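Local coordinates for protein 2,3-bisphosphoglycerate-independent phosphoglycerate mutase (Pyrococcus horikoshii, PDB 2ZKT) that probably interconverts 2-phosphoglycerate and 3-phosphoglycerate, a step of glycolysis, as a metal-binding mutase of the alkaline phosphatase superfamily, at residues B[33-38]-B[322-327]; B[282-287]-B[328-333]; B[362-367]-B[376-381]; B[11-16]-B[298-303]; B[46-51]-B[382-387]. All coordinates share one frame; numbering follows the deposited sequence.

Interaction 1 of 5, residues B[33-38]-B[322-327]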
# COMPACT_ATOMS: atom_id res chain seq x y z
N ASN B 33 0.05 -0.17 -0.16
CA ASN B 33 0.88 -0.84 0.83
C ASN B 33 1.78 -1.82 0.07
O ASN B 33 1.32 -2.86 -0.41
CB ASN B 33 -0.01 -1.57 1.85
CG ASN B 33 0.79 -2.31 2.91
OD1 ASN B 33 1.73 -1.76 3.49
ND2 ASN B 33 0.41 -3.56 3.18
N THR B 34 3.07 -1.49 -0.02
CA THR B 34 4.05 -2.31 -0.74
C THR B 34 5.30 -2.58 0.09
O THR B 34 6.40 -2.15 -0.27
CB THR B 34 4.48 -1.60 -2.04
OG1 THR B 34 5.12 -0.36 -1.70
CG2 THR B 34 3.26 -1.29 -2.92
N PRO B 35 5.16 -3.33 1.20
CA PRO B 35 6.31 -3.63 2.07
C PRO B 35 7.52 -4.30 1.40
O PRO B 35 8.65 -4.10 1.85
CB PRO B 35 5.69 -4.50 3.17
CG PRO B 35 4.62 -5.25 2.43
CD PRO B 35 3.98 -4.15 1.59
N ASN B 36 7.30 -5.08 0.34
CA ASN B 36 8.40 -5.78 -0.35
C ASN B 36 9.24 -4.85 -1.23
O ASN B 36 10.47 -4.91 -1.20
CB ASN B 36 7.85 -6.97 -1.16
CG ASN B 36 7.42 -8.13 -0.26
OD1 ASN B 36 8.26 -8.77 0.39
ND2 ASN B 36 6.12 -8.40 -0.20
N MET B 37 8.59 -3.99 -2.01
CA MET B 37 9.35 -3.06 -2.83
C MET B 37 10.06 -2.05 -1.91
O MET B 37 11.19 -1.62 -2.20
CB MET B 37 8.43 -2.37 -3.86
CG MET B 37 7.98 -3.33 -4.99
SD MET B 37 6.98 -2.61 -6.34
CE MET B 37 5.28 -2.90 -5.74
N ASP B 38 9.43 -1.69 -0.78
CA ASP B 38 10.05 -0.75 0.17
C ASP B 38 11.31 -1.40 0.78
O ASP B 38 12.32 -0.72 1.02
CB ASP B 38 9.09 -0.38 1.32
CG ASP B 38 7.89 0.44 0.86
OD1 ASP B 38 7.79 0.71 -0.37
OD2 ASP B 38 7.05 0.82 1.72
N ARG B 322 -1.05 -6.12 -5.41
CA ARG B 322 -1.03 -7.52 -5.84
C ARG B 322 0.37 -7.80 -6.40
O ARG B 322 0.92 -8.89 -6.23
CB ARG B 322 -2.12 -7.77 -6.89
CG ARG B 322 -3.53 -7.80 -6.28
CD ARG B 322 -4.64 -7.88 -7.33
NE ARG B 322 -4.43 -8.96 -8.29
CZ ARG B 322 -5.16 -9.12 -9.39
NH1 ARG B 322 -6.15 -8.26 -9.66
NH2 ARG B 322 -4.90 -10.12 -10.24
N ALA B 323 0.95 -6.80 -7.07
CA ALA B 323 2.29 -6.94 -7.62
C ALA B 323 3.29 -7.09 -6.47
O ALA B 323 4.22 -7.91 -6.55
CB ALA B 323 2.65 -5.71 -8.49
N ASP B 324 3.12 -6.31 -5.40
CA ASP B 324 4.05 -6.41 -4.28
C ASP B 324 4.09 -7.83 -3.71
O ASP B 324 5.17 -8.36 -3.41
CB ASP B 324 3.71 -5.41 -3.16
CG ASP B 324 4.90 -5.15 -2.22
OD1 ASP B 324 5.94 -4.65 -2.71
OD2 ASP B 324 4.80 -5.45 -1.00
N ARG B 325 2.91 -8.45 -3.58
CA ARG B 325 2.85 -9.83 -3.08
C ARG B 325 3.53 -10.76 -4.09
O ARG B 325 4.25 -11.69 -3.70
CB ARG B 325 1.39 -10.27 -2.86
CG ARG B 325 0.63 -9.35 -1.91
CD ARG B 325 -0.76 -9.89 -1.55
NE ARG B 325 -1.59 -8.82 -0.99
CZ ARG B 325 -2.52 -8.15 -1.68
NH1 ARG B 325 -2.75 -8.45 -2.95
NH2 ARG B 325 -3.19 -7.15 -1.10
N MET B 326 3.30 -10.50 -5.38
CA MET B 326 3.92 -11.29 -6.44
C MET B 326 5.44 -11.21 -6.25
O MET B 326 6.14 -12.23 -6.30
CB MET B 326 3.52 -10.74 -7.82
CG MET B 326 4.29 -11.34 -9.00
SD MET B 326 3.87 -10.57 -10.59
CE MET B 326 4.87 -8.98 -10.48
N ILE B 327 5.94 -9.99 -6.02
CA ILE B 327 7.37 -9.77 -5.81
C ILE B 327 7.81 -10.44 -4.51
O ILE B 327 8.89 -11.03 -4.44
CB ILE B 327 7.69 -8.25 -5.76
CG1 ILE B 327 7.47 -7.64 -7.16
CG2 ILE B 327 9.13 -8.01 -5.28
CD1 ILE B 327 6.97 -6.21 -7.14
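D324 reaches across from helix 313-331 and sets its carboxylate against the first turn of helix 35-43, where both oxygens accept from backbone N-H groups. N36 N bonds to D324 OD2 at 2.9 Å, nearly straight at 166°, and M37 N bonds to D324 OD1 at 2.8 Å; each oxygen offers its syn lone pair, so the fork fixes the rotation of the group. CG of D324 stands anti to its own N (chi1 -161°), which carries the carboxylate out toward the helix start. The N36 amide, its plane 40° from the carboxylate, adds a weak bond from ND2 to D324 OD2. M37 runs past D324 in the opposite direction and crosses I327 at about a right angle, M37 SD lying 3.7 Å from I327 CD1. Were D324 an alanine, the amides of N36 and M37 would probably lose these acceptors and a gap would open beside M37. T34, the N-cap residue, makes no capping bond with its side chain; the amides of the first turn meet a carboxylate distant in sequence instead. Pairing a buried anion with a helix N terminus is likely to stabilise the charge and join the helices.

Interaction 2 of 5, residues B[282-287]-B[328-333]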
# COMPACT_ATOMS: atom_id res chain seq x y z
N ALA B 282 1.17 -16.86 -10.35
CA ALA B 282 1.57 -17.84 -11.35
C ALA B 282 2.76 -17.33 -12.16
O ALA B 282 3.63 -18.08 -12.58
CB ALA B 282 0.38 -18.10 -12.28
N LYS B 283 2.78 -16.01 -12.38
CA LYS B 283 3.87 -15.38 -13.12
C LYS B 283 5.16 -15.45 -12.29
O LYS B 283 6.25 -15.73 -12.82
CB LYS B 283 3.52 -13.93 -13.44
CG LYS B 283 2.56 -13.77 -14.60
CD LYS B 283 2.16 -12.32 -14.81
CE LYS B 283 1.27 -12.18 -16.02
NZ LYS B 283 0.67 -10.83 -16.11
N ALA B 284 5.01 -15.22 -10.99
CA ALA B 284 6.14 -15.25 -10.07
C ALA B 284 6.68 -16.67 -9.99
O ALA B 284 7.89 -16.90 -10.06
CB ALA B 284 5.72 -14.77 -8.69
N LYS B 285 5.76 -17.63 -9.84
CA LYS B 285 6.13 -19.04 -9.75
C LYS B 285 7.00 -19.39 -10.97
O LYS B 285 8.08 -19.97 -10.83
CB LYS B 285 4.85 -19.90 -9.72
CG LYS B 285 5.05 -21.37 -9.35
CD LYS B 285 5.52 -22.20 -10.54
CE LYS B 285 5.52 -23.70 -10.22
NZ LYS B 285 6.48 -24.04 -9.13
N LYS B 286 6.52 -19.01 -12.16
CA LYS B 286 7.25 -19.28 -13.40
C LYS B 286 8.60 -18.54 -13.49
O LYS B 286 9.60 -19.13 -13.93
CB LYS B 286 6.38 -18.93 -14.62
CG LYS B 286 7.00 -19.32 -15.96
CD LYS B 286 7.28 -20.82 -16.01
CE LYS B 286 8.07 -21.20 -17.26
NZ LYS B 286 8.46 -22.65 -17.24
N ALA B 287 8.61 -17.26 -13.10
CA ALA B 287 9.84 -16.45 -13.14
C ALA B 287 10.95 -17.16 -12.36
O ALA B 287 12.09 -17.27 -12.84
CB ALA B 287 9.59 -15.07 -12.53
N GLY B 328 6.97 -10.34 -3.48
CA GLY B 328 7.29 -10.95 -2.19
C GLY B 328 7.52 -12.46 -2.34
O GLY B 328 8.38 -13.03 -1.66
N TYR B 329 6.75 -13.10 -3.21
CA TYR B 329 6.92 -14.53 -3.44
C TYR B 329 8.32 -14.78 -4.03
O TYR B 329 9.08 -15.61 -3.52
CB TYR B 329 5.85 -15.05 -4.42
CG TYR B 329 6.05 -16.50 -4.82
CD1 TYR B 329 5.62 -17.54 -3.99
CD2 TYR B 329 6.72 -16.83 -6.00
CE1 TYR B 329 5.86 -18.88 -4.32
CE2 TYR B 329 6.97 -18.16 -6.35
CZ TYR B 329 6.55 -19.18 -5.50
OH TYR B 329 6.83 -20.49 -5.84
N ILE B 330 8.65 -14.06 -5.11
CA ILE B 330 9.95 -14.20 -5.76
C ILE B 330 11.11 -14.02 -4.78
O ILE B 330 12.06 -14.80 -4.80
CB ILE B 330 10.13 -13.19 -6.92
CG1 ILE B 330 9.08 -13.47 -8.01
CG2 ILE B 330 11.54 -13.30 -7.48
CD1 ILE B 330 9.01 -12.38 -9.08
N LEU B 331 11.03 -12.98 -3.95
CA LEU B 331 12.10 -12.72 -2.98
C LEU B 331 12.32 -13.88 -2.01
O LEU B 331 13.44 -14.09 -1.53
CB LEU B 331 11.81 -11.43 -2.19
CG LEU B 331 11.80 -10.11 -2.98
CD1 LEU B 331 11.63 -8.94 -2.01
CD2 LEU B 331 13.10 -9.96 -3.77
N ASP B 332 11.25 -14.62 -1.71
CA ASP B 332 11.34 -15.76 -0.78
C ASP B 332 11.98 -16.99 -1.40
O ASP B 332 12.27 -17.96 -0.70
CB ASP B 332 9.96 -16.15 -0.24
CG ASP B 332 9.38 -15.12 0.72
OD1 ASP B 332 10.16 -14.57 1.53
OD2 ASP B 332 8.15 -14.89 0.69
N HIS B 333 12.21 -16.96 -2.72
CA HIS B 333 12.79 -18.11 -3.41
C HIS B 333 14.08 -17.81 -4.18
O HIS B 333 14.53 -18.64 -4.96
CB HIS B 333 11.77 -18.72 -4.37
CG HIS B 333 10.54 -19.24 -3.68
ND1 HIS B 333 9.31 -18.60 -3.75
CD2 HIS B 333 10.34 -20.36 -2.94
CE1 HIS B 333 8.41 -19.30 -3.08
NE2 HIS B 333 9.01 -20.37 -2.58
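Y329 and A284 bury most of the surface where helix 280-291 meets the end of helix 313-331. The small methyl of A284 lets the backbones come close, with the CA atoms of A284 and I330 only 5.8 Å apart. That methyl lies between two neighbours of the other helix: A284 CB is 3.5 Å from Y329 CD2 and 3.7 Å from I330 CG1. The tyrosine ring leaves its helix with CG trans to the backbone N (chi1 174°), and this swings it across the gap to lie obliquely against the opposing turn. Further out along the ring, Y329 CE2 comes within 3.6 Å of K285 CA. The side chains of Y329 and K285 then run alongside each other in the same direction, while the ammonium end of the lysine leads away into a weak, long ion pair with E289. M281 and V288, on the same helix as A284, also touch the tyrosine. I330 works on the inner side, where its extended CG1 and CD1 branch passes A284 toward A287 and also packs on L299 of the underlying strand 296-301. No hydrogen bond crosses between the segments; methyl, ring and branched chain form an apolar seam, and the tyrosine hydroxyl and the lysine ammonium group stay at its outer margin, so the association probably rests on shape and burial rather than on directed polar bonds.

Interaction 3 of 5, residues B[362-367]-B[376-381]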
# COMPACT_ATOMS: atom_id res chain seq x y z
N PRO B 362 9.54 5.73 -11.65
CA PRO B 362 10.38 5.29 -10.53
C PRO B 362 11.06 3.97 -10.89
O PRO B 362 10.47 3.10 -11.54
CB PRO B 362 9.38 5.16 -9.36
CG PRO B 362 8.08 4.89 -10.06
CD PRO B 362 8.12 5.80 -11.25
N LEU B 363 12.32 3.86 -10.46
CA LEU B 363 13.14 2.68 -10.74
C LEU B 363 13.91 2.26 -9.50
O LEU B 363 14.42 3.09 -8.76
CB LEU B 363 14.15 3.02 -11.86
CG LEU B 363 15.36 2.08 -12.07
CD1 LEU B 363 14.85 0.67 -12.41
CD2 LEU B 363 16.25 2.61 -13.20
N LEU B 364 14.02 0.95 -9.28
CA LEU B 364 14.79 0.47 -8.15
C LEU B 364 15.64 -0.71 -8.62
O LEU B 364 15.22 -1.49 -9.48
CB LEU B 364 13.88 0.07 -6.99
CG LEU B 364 13.21 -1.31 -6.87
CD1 LEU B 364 14.24 -2.41 -6.66
CD2 LEU B 364 12.27 -1.28 -5.66
N ILE B 365 16.84 -0.82 -8.06
CA ILE B 365 17.74 -1.92 -8.37
C ILE B 365 18.32 -2.40 -7.04
O ILE B 365 18.80 -1.60 -6.22
CB ILE B 365 18.89 -1.48 -9.29
CG1 ILE B 365 18.33 -0.88 -10.59
CG2 ILE B 365 19.79 -2.68 -9.60
CD1 ILE B 365 19.40 -0.31 -11.52
N ALA B 366 18.27 -3.72 -6.83
CA ALA B 366 18.79 -4.30 -5.60
C ALA B 366 19.47 -5.63 -5.90
O ALA B 366 19.11 -6.31 -6.87
CB ALA B 366 17.66 -4.49 -4.58
N GLY B 367 20.45 -5.99 -5.08
CA GLY B 367 21.16 -7.25 -5.29
C GLY B 367 22.67 -7.10 -5.13
O GLY B 367 23.16 -6.06 -4.69
N LYS B 376 14.33 4.86 1.64
CA LYS B 376 13.68 3.86 2.50
C LYS B 376 12.48 3.14 1.89
O LYS B 376 12.25 1.97 2.18
CB LYS B 376 13.26 4.52 3.82
CG LYS B 376 14.41 5.09 4.65
CD LYS B 376 15.40 3.99 5.05
CE LYS B 376 16.53 4.54 5.92
NZ LYS B 376 17.52 3.48 6.33
N ARG B 377 11.69 3.84 1.07
CA ARG B 377 10.52 3.24 0.43
C ARG B 377 10.55 3.41 -1.09
O ARG B 377 11.36 4.17 -1.62
CB ARG B 377 9.22 3.85 0.97
CG ARG B 377 8.86 3.40 2.38
CD ARG B 377 7.56 4.06 2.82
NE ARG B 377 7.62 5.51 2.68
CZ ARG B 377 8.45 6.30 3.36
NH1 ARG B 377 9.29 5.77 4.25
NH2 ARG B 377 8.45 7.61 3.15
N PHE B 378 9.65 2.70 -1.78
CA PHE B 378 9.60 2.80 -3.24
C PHE B 378 8.46 3.71 -3.67
O PHE B 378 7.29 3.38 -3.53
CB PHE B 378 9.45 1.41 -3.87
CG PHE B 378 9.59 1.41 -5.38
CD1 PHE B 378 10.67 2.06 -6.00
CD2 PHE B 378 8.65 0.76 -6.19
CE1 PHE B 378 10.81 2.08 -7.39
CE2 PHE B 378 8.78 0.76 -7.60
CZ PHE B 378 9.87 1.43 -8.20
N GLY B 379 8.82 4.88 -4.21
CA GLY B 379 7.81 5.83 -4.66
C GLY B 379 8.43 6.91 -5.53
O GLY B 379 9.65 7.10 -5.51
N GLU B 380 7.60 7.63 -6.28
CA GLU B 380 8.11 8.67 -7.16
C GLU B 380 8.91 9.75 -6.44
O GLU B 380 9.99 10.14 -6.91
CB GLU B 380 6.96 9.31 -7.97
CG GLU B 380 6.35 8.37 -9.01
CD GLU B 380 5.14 7.60 -8.47
OE1 GLU B 380 5.14 7.22 -7.27
OE2 GLU B 380 4.19 7.37 -9.26
N ARG B 381 8.42 10.24 -5.29
CA ARG B 381 9.17 11.28 -4.58
C ARG B 381 10.48 10.75 -4.01
O ARG B 381 11.48 11.47 -3.93
CB ARG B 381 8.31 11.93 -3.48
CG ARG B 381 7.70 13.29 -3.92
CD ARG B 381 6.82 13.13 -5.17
NE ARG B 381 5.53 12.49 -4.87
CZ ARG B 381 4.47 13.12 -4.37
NH1 ARG B 381 4.52 14.42 -4.11
NH2 ARG B 381 3.36 12.46 -4.10
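Strand residues P362 to L364 face the extended residues F378 and G379 and the first helical residue, E380, and the two backbones diverge, their CA atoms 5.3 Å apart at P362 and E380 but 7.5 Å at L364 and F378. The phenyl ring of F378 fills the wider end. F378 turns CG opposite its backbone N (chi1 -172°), which brings the ring up to the strand, where it takes L364 CD2 over one face as a CH-pi contact, 3.9 Å from the centroid and 18° off the normal. The L364 and F378 side chains cross at about a right angle, and L364 CB also lies 3.7 Å from F378 CE1. At its rim the ring meets P362, whose carbonyl O is 3.8 Å from F378 CZ near the ring plane. At the narrow end P362 and E380 lie side by side, with P362 CD 3.8 Å from E380 CG; the carboxylate of E380 continues to T27 and the backbone N of D17. G379 is the N-cap of helix 380-383. The contact thus lays the approach to that helix against strand 361-366, which runs between strands 339-344 and 45-50 of the central sheet, while M37 of helix 35-43 and L29 of helix 28-31 also pack on F378.

Interaction 4 of 5, residues B[11-16]-B[298-303]. With ZN (zinc ion), chain G.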
# COMPACT_ATOMS: atom_id res chain seq x y z
N ILE B 11 8.66 -5.30 -14.80
CA ILE B 11 7.94 -4.13 -15.29
C ILE B 11 6.47 -4.10 -14.87
O ILE B 11 5.68 -5.03 -15.17
CB ILE B 11 7.99 -4.03 -16.84
CG1 ILE B 11 9.43 -3.78 -17.31
CG2 ILE B 11 7.06 -2.92 -17.32
CD1 ILE B 11 10.05 -2.50 -16.76
N LEU B 12 6.10 -3.03 -14.17
CA LEU B 12 4.73 -2.83 -13.73
C LEU B 12 4.18 -1.76 -14.67
O LEU B 12 4.31 -0.56 -14.41
CB LEU B 12 4.70 -2.36 -12.27
CG LEU B 12 5.50 -3.26 -11.31
CD1 LEU B 12 5.18 -2.83 -9.89
CD2 LEU B 12 5.13 -4.72 -11.52
N ASP B 13 3.60 -2.22 -15.78
CA ASP B 13 3.04 -1.37 -16.83
C ASP B 13 2.29 -0.13 -16.31
O ASP B 13 1.41 -0.23 -15.45
CB ASP B 13 2.12 -2.22 -17.72
CG ASP B 13 2.13 -1.78 -19.17
OD1 ASP B 13 1.49 -0.75 -19.48
OD2 ASP B 13 2.80 -2.46 -20.00
N GLY B 14 2.67 1.04 -16.84
CA GLY B 14 2.03 2.29 -16.45
C GLY B 14 2.17 2.66 -14.97
O GLY B 14 1.37 3.43 -14.45
N LEU B 15 3.19 2.12 -14.31
CA LEU B 15 3.42 2.38 -12.89
C LEU B 15 3.37 3.86 -12.47
O LEU B 15 2.62 4.23 -11.56
CB LEU B 15 4.78 1.79 -12.47
CG LEU B 15 5.10 1.85 -10.98
CD1 LEU B 15 4.00 1.16 -10.17
CD2 LEU B 15 6.45 1.17 -10.76
N GLY B 16 4.16 4.69 -13.13
CA GLY B 16 4.20 6.11 -12.79
C GLY B 16 2.86 6.84 -12.80
O GLY B 16 1.99 6.55 -13.64
N PHE B 298 12.77 -11.62 -17.68
CA PHE B 298 11.93 -10.43 -17.74
C PHE B 298 10.49 -10.81 -17.35
O PHE B 298 9.93 -11.77 -17.88
CB PHE B 298 11.97 -9.86 -19.17
CG PHE B 298 10.97 -8.77 -19.43
CD1 PHE B 298 11.09 -7.52 -18.80
CD2 PHE B 298 9.89 -8.98 -20.29
CE1 PHE B 298 10.14 -6.51 -19.02
CE2 PHE B 298 8.93 -7.97 -20.52
CZ PHE B 298 9.06 -6.73 -19.88
N LEU B 299 9.90 -10.07 -16.42
CA LEU B 299 8.53 -10.33 -15.97
C LEU B 299 7.67 -9.08 -16.19
O LEU B 299 8.02 -7.98 -15.76
CB LEU B 299 8.54 -10.70 -14.48
CG LEU B 299 7.18 -10.83 -13.76
CD1 LEU B 299 6.27 -11.81 -14.48
CD2 LEU B 299 7.42 -11.30 -12.33
N HIS B 300 6.54 -9.26 -16.87
CA HIS B 300 5.64 -8.15 -17.17
C HIS B 300 4.28 -8.32 -16.47
O HIS B 300 3.73 -9.42 -16.41
CB HIS B 300 5.48 -8.05 -18.69
CG HIS B 300 4.78 -6.81 -19.16
ND1 HIS B 300 3.41 -6.69 -19.18
CD2 HIS B 300 5.28 -5.63 -19.62
CE1 HIS B 300 3.08 -5.49 -19.64
NE2 HIS B 300 4.20 -4.83 -19.92
N PHE B 301 3.75 -7.22 -15.94
CA PHE B 301 2.45 -7.20 -15.24
C PHE B 301 1.69 -6.02 -15.85
O PHE B 301 2.03 -4.87 -15.60
CB PHE B 301 2.66 -6.96 -13.74
CG PHE B 301 1.39 -7.00 -12.93
CD1 PHE B 301 0.69 -8.20 -12.76
CD2 PHE B 301 0.89 -5.84 -12.32
CE1 PHE B 301 -0.49 -8.24 -11.99
CE2 PHE B 301 -0.28 -5.86 -11.56
CZ PHE B 301 -0.98 -7.07 -11.39
N LYS B 302 0.64 -6.30 -16.63
CA LYS B 302 -0.12 -5.26 -17.33
C LYS B 302 -1.27 -4.50 -16.65
O LYS B 302 -1.38 -3.27 -16.80
CB LYS B 302 -0.65 -5.85 -18.65
CG LYS B 302 -1.36 -4.86 -19.57
CD LYS B 302 -0.42 -3.75 -20.04
CE LYS B 302 -0.97 -3.06 -21.29
NZ LYS B 302 -2.38 -2.61 -21.12
N PRO B 303 -2.15 -5.20 -15.91
CA PRO B 303 -3.30 -4.56 -15.23
C PRO B 303 -3.10 -3.18 -14.58
O PRO B 303 -4.03 -2.36 -14.58
CB PRO B 303 -3.78 -5.64 -14.25
CG PRO B 303 -2.60 -6.57 -14.10
CD PRO B 303 -2.03 -6.61 -15.49
ZN ZN G . 2.72 -0.13 -21.29
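I11 and L12 pair with H300 and F301 in parallel, the tightly knit part of this contact. I11 N donates to L299 O at 2.9 Å in an almost straight bond (176°), and I11 O accepts from F301 N at 3.0 Å; D13 N to F301 O continues the ladder, with the donor tilted from the carbonyl plane. On the face of I11 and H300, I11 CG1 comes edge-on to the F298 ring, 3.3 Å from CE1. On the other face L12 CD2 lies farther off, 4.0 Å from F301 CB. These are central strands of the mixed sheet of the alkaline phosphatase superfamily, and the metal centre sits at their C-terminal ends. There the chain turns at G14, in a type II turn from L12 to L15, and D13 binds a zinc ion through OD1 at 2.3 Å; S60, D346 and H347 complete the site. H300 is second-shell: its NE2 approaches D13 OD2 at 2.8 Å near the imidazole plane, a weak bond bent to 124°, with carboxylate and ring 67° apart. Toward the more open side stands K302, partly exposed, its first bond directed away from the other strand. Its chain bends back, so that K302 CD lies 3.3 Å from D13 CG, while K302 NZ passes the carboxylate and bonds to D305, a ligand of the second zinc.

Interaction 5 of 5, residues B[46-51]-B[382-387]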
# COMPACT_ATOMS: atom_id res chain seq x y z
N LEU B 46 17.73 3.76 -5.77
CA LEU B 46 16.60 4.25 -6.56
C LEU B 46 16.98 5.30 -7.61
O LEU B 46 18.02 5.96 -7.52
CB LEU B 46 15.54 4.84 -5.63
CG LEU B 46 14.30 4.01 -5.23
CD1 LEU B 46 14.69 2.64 -4.73
CD2 LEU B 46 13.52 4.79 -4.16
N GLY B 47 16.10 5.46 -8.61
CA GLY B 47 16.31 6.45 -9.65
C GLY B 47 15.02 6.70 -10.43
O GLY B 47 13.98 6.09 -10.16
N GLN B 48 15.09 7.62 -11.40
CA GLN B 48 13.95 7.96 -12.25
C GLN B 48 14.42 7.69 -13.67
O GLN B 48 15.56 8.04 -14.03
CB GLN B 48 13.59 9.44 -12.17
CG GLN B 48 13.41 10.01 -10.79
CD GLN B 48 12.94 11.46 -10.84
OE1 GLN B 48 11.75 11.73 -11.02
NE2 GLN B 48 13.88 12.40 -10.69
N GLN B 49 13.57 7.09 -14.49
CA GLN B 49 13.98 6.84 -15.86
C GLN B 49 12.97 7.39 -16.85
O GLN B 49 11.76 7.31 -16.63
CB GLN B 49 14.18 5.33 -16.12
CG GLN B 49 12.92 4.49 -16.01
CD GLN B 49 12.20 4.28 -17.35
OE1 GLN B 49 12.54 4.90 -18.36
NE2 GLN B 49 11.20 3.41 -17.34
N ASP B 50 13.50 7.98 -17.92
CA ASP B 50 12.67 8.51 -18.99
C ASP B 50 12.75 7.43 -20.07
O ASP B 50 13.83 7.14 -20.59
CB ASP B 50 13.24 9.82 -19.53
CG ASP B 50 13.09 10.97 -18.55
OD1 ASP B 50 11.93 11.25 -18.12
OD2 ASP B 50 14.11 11.62 -18.21
N PRO B 51 11.62 6.77 -20.37
CA PRO B 51 11.64 5.73 -21.41
C PRO B 51 12.29 6.30 -22.68
O PRO B 51 13.19 5.70 -23.27
CB PRO B 51 10.16 5.42 -21.64
CG PRO B 51 9.54 5.69 -20.27
CD PRO B 51 10.26 6.94 -19.79
N GLU B 382 10.48 9.47 -3.62
CA GLU B 382 11.68 8.83 -3.08
C GLU B 382 12.70 8.63 -4.23
O GLU B 382 13.90 8.87 -4.06
CB GLU B 382 11.29 7.48 -2.45
CG GLU B 382 12.27 6.93 -1.41
CD GLU B 382 12.22 7.66 -0.06
OE1 GLU B 382 11.19 8.29 0.25
OE2 GLU B 382 13.21 7.58 0.70
N ALA B 383 12.21 8.21 -5.40
CA ALA B 383 13.08 7.99 -6.54
C ALA B 383 13.75 9.30 -6.97
O ALA B 383 14.84 9.32 -7.54
CB ALA B 383 12.22 7.45 -7.69
N MET B 384 13.04 10.41 -6.71
CA MET B 384 13.61 11.73 -6.99
C MET B 384 14.88 11.97 -6.16
O MET B 384 15.67 12.87 -6.42
CB MET B 384 12.56 12.79 -6.63
CG MET B 384 11.56 13.07 -7.77
SD MET B 384 10.26 14.21 -7.25
CE MET B 384 8.84 13.23 -7.76
N LYS B 385 15.04 11.15 -5.09
CA LYS B 385 16.22 11.30 -4.22
C LYS B 385 17.17 10.10 -4.34
O LYS B 385 18.15 9.97 -3.61
CB LYS B 385 15.74 11.41 -2.76
CG LYS B 385 14.79 12.58 -2.52
CD LYS B 385 14.39 12.69 -1.04
CE LYS B 385 13.76 11.41 -0.49
NZ LYS B 385 13.32 11.63 0.88
N GLY B 386 16.90 9.19 -5.28
CA GLY B 386 17.76 8.02 -5.43
C GLY B 386 19.15 8.29 -6.00
O GLY B 386 19.36 9.20 -6.79
N GLY B 387 20.10 7.45 -5.58
CA GLY B 387 21.48 7.56 -6.02
C GLY B 387 21.76 7.28 -7.50
O GLY B 387 22.85 7.60 -7.97
O HOH W 1 16.66 10.95 -9.34
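A383 O, facing the side chain of Q48, accepts two hydrogen bonds: G386 N at 3.1 Å closes a type I turn, and a water donates at 3.0 Å. The same water accepts a weak bond from Q48 NE2 at 3.4 Å, so the strand and the end of the helix share a solvent bridge. Q48 sends its chain out extended beyond CG, past A383 O, and sets its amide across the base of M384, with Q48 OE1 3.5 Å from M384 CG. Replacing Q48 by a smaller residue such as alanine is likely to deprive the water of its strand-side donor and take away the amide that packs on M384 CG. One residue earlier in the strand, the peptide of G47 is packed by A383 CB, 3.3 Å from G47 O. The tightest point lies at L46, whose carbonyl O receives a CA-H...O contact from G386 CA at 2.9 Å. A side chain at G386 would run into that oxygen, consistent with a glycine at this position. L46 itself crosses E382 obliquely, CD2 touching the aliphatic CG, while the E382 carboxylate turns elsewhere and accepts from K376 N. The backbone N atoms of L46 and G387 both bond to D373, a calcium ligand, and so form part of the second shell of that site. Strand 45-50 lies between strands 361-366 and 391-392 in the central sheet; helix 380-383 and its closing turn rest against it, and A383 and L46 extend the packing to P362 and L364 of strand 361-366.

From the N terminus, interaction 4 opens first, joining strand 6-12 to strand 296-301 in the central sheet. Before it closes, 33-38 and 46-51 open interactions 1 and 5, and 282-287 opens interaction 2; all three cross interaction 4. Interactions 1 and 2 close in turn on helix 313-331, crossing each other and bringing helices 35-43 and 280-291 to the same partner. Interaction 5 closes last, at 382-387. It crosses interaction 1, and both interaction 2 and the short-range interaction 3 nest within its loop. Interaction 3 touches interactions 1, 4 and 5, so the 361-366 and 45-50 side of the sheet, the helices flanking it and the loop of the zinc ligand after strand 6-12 are connected.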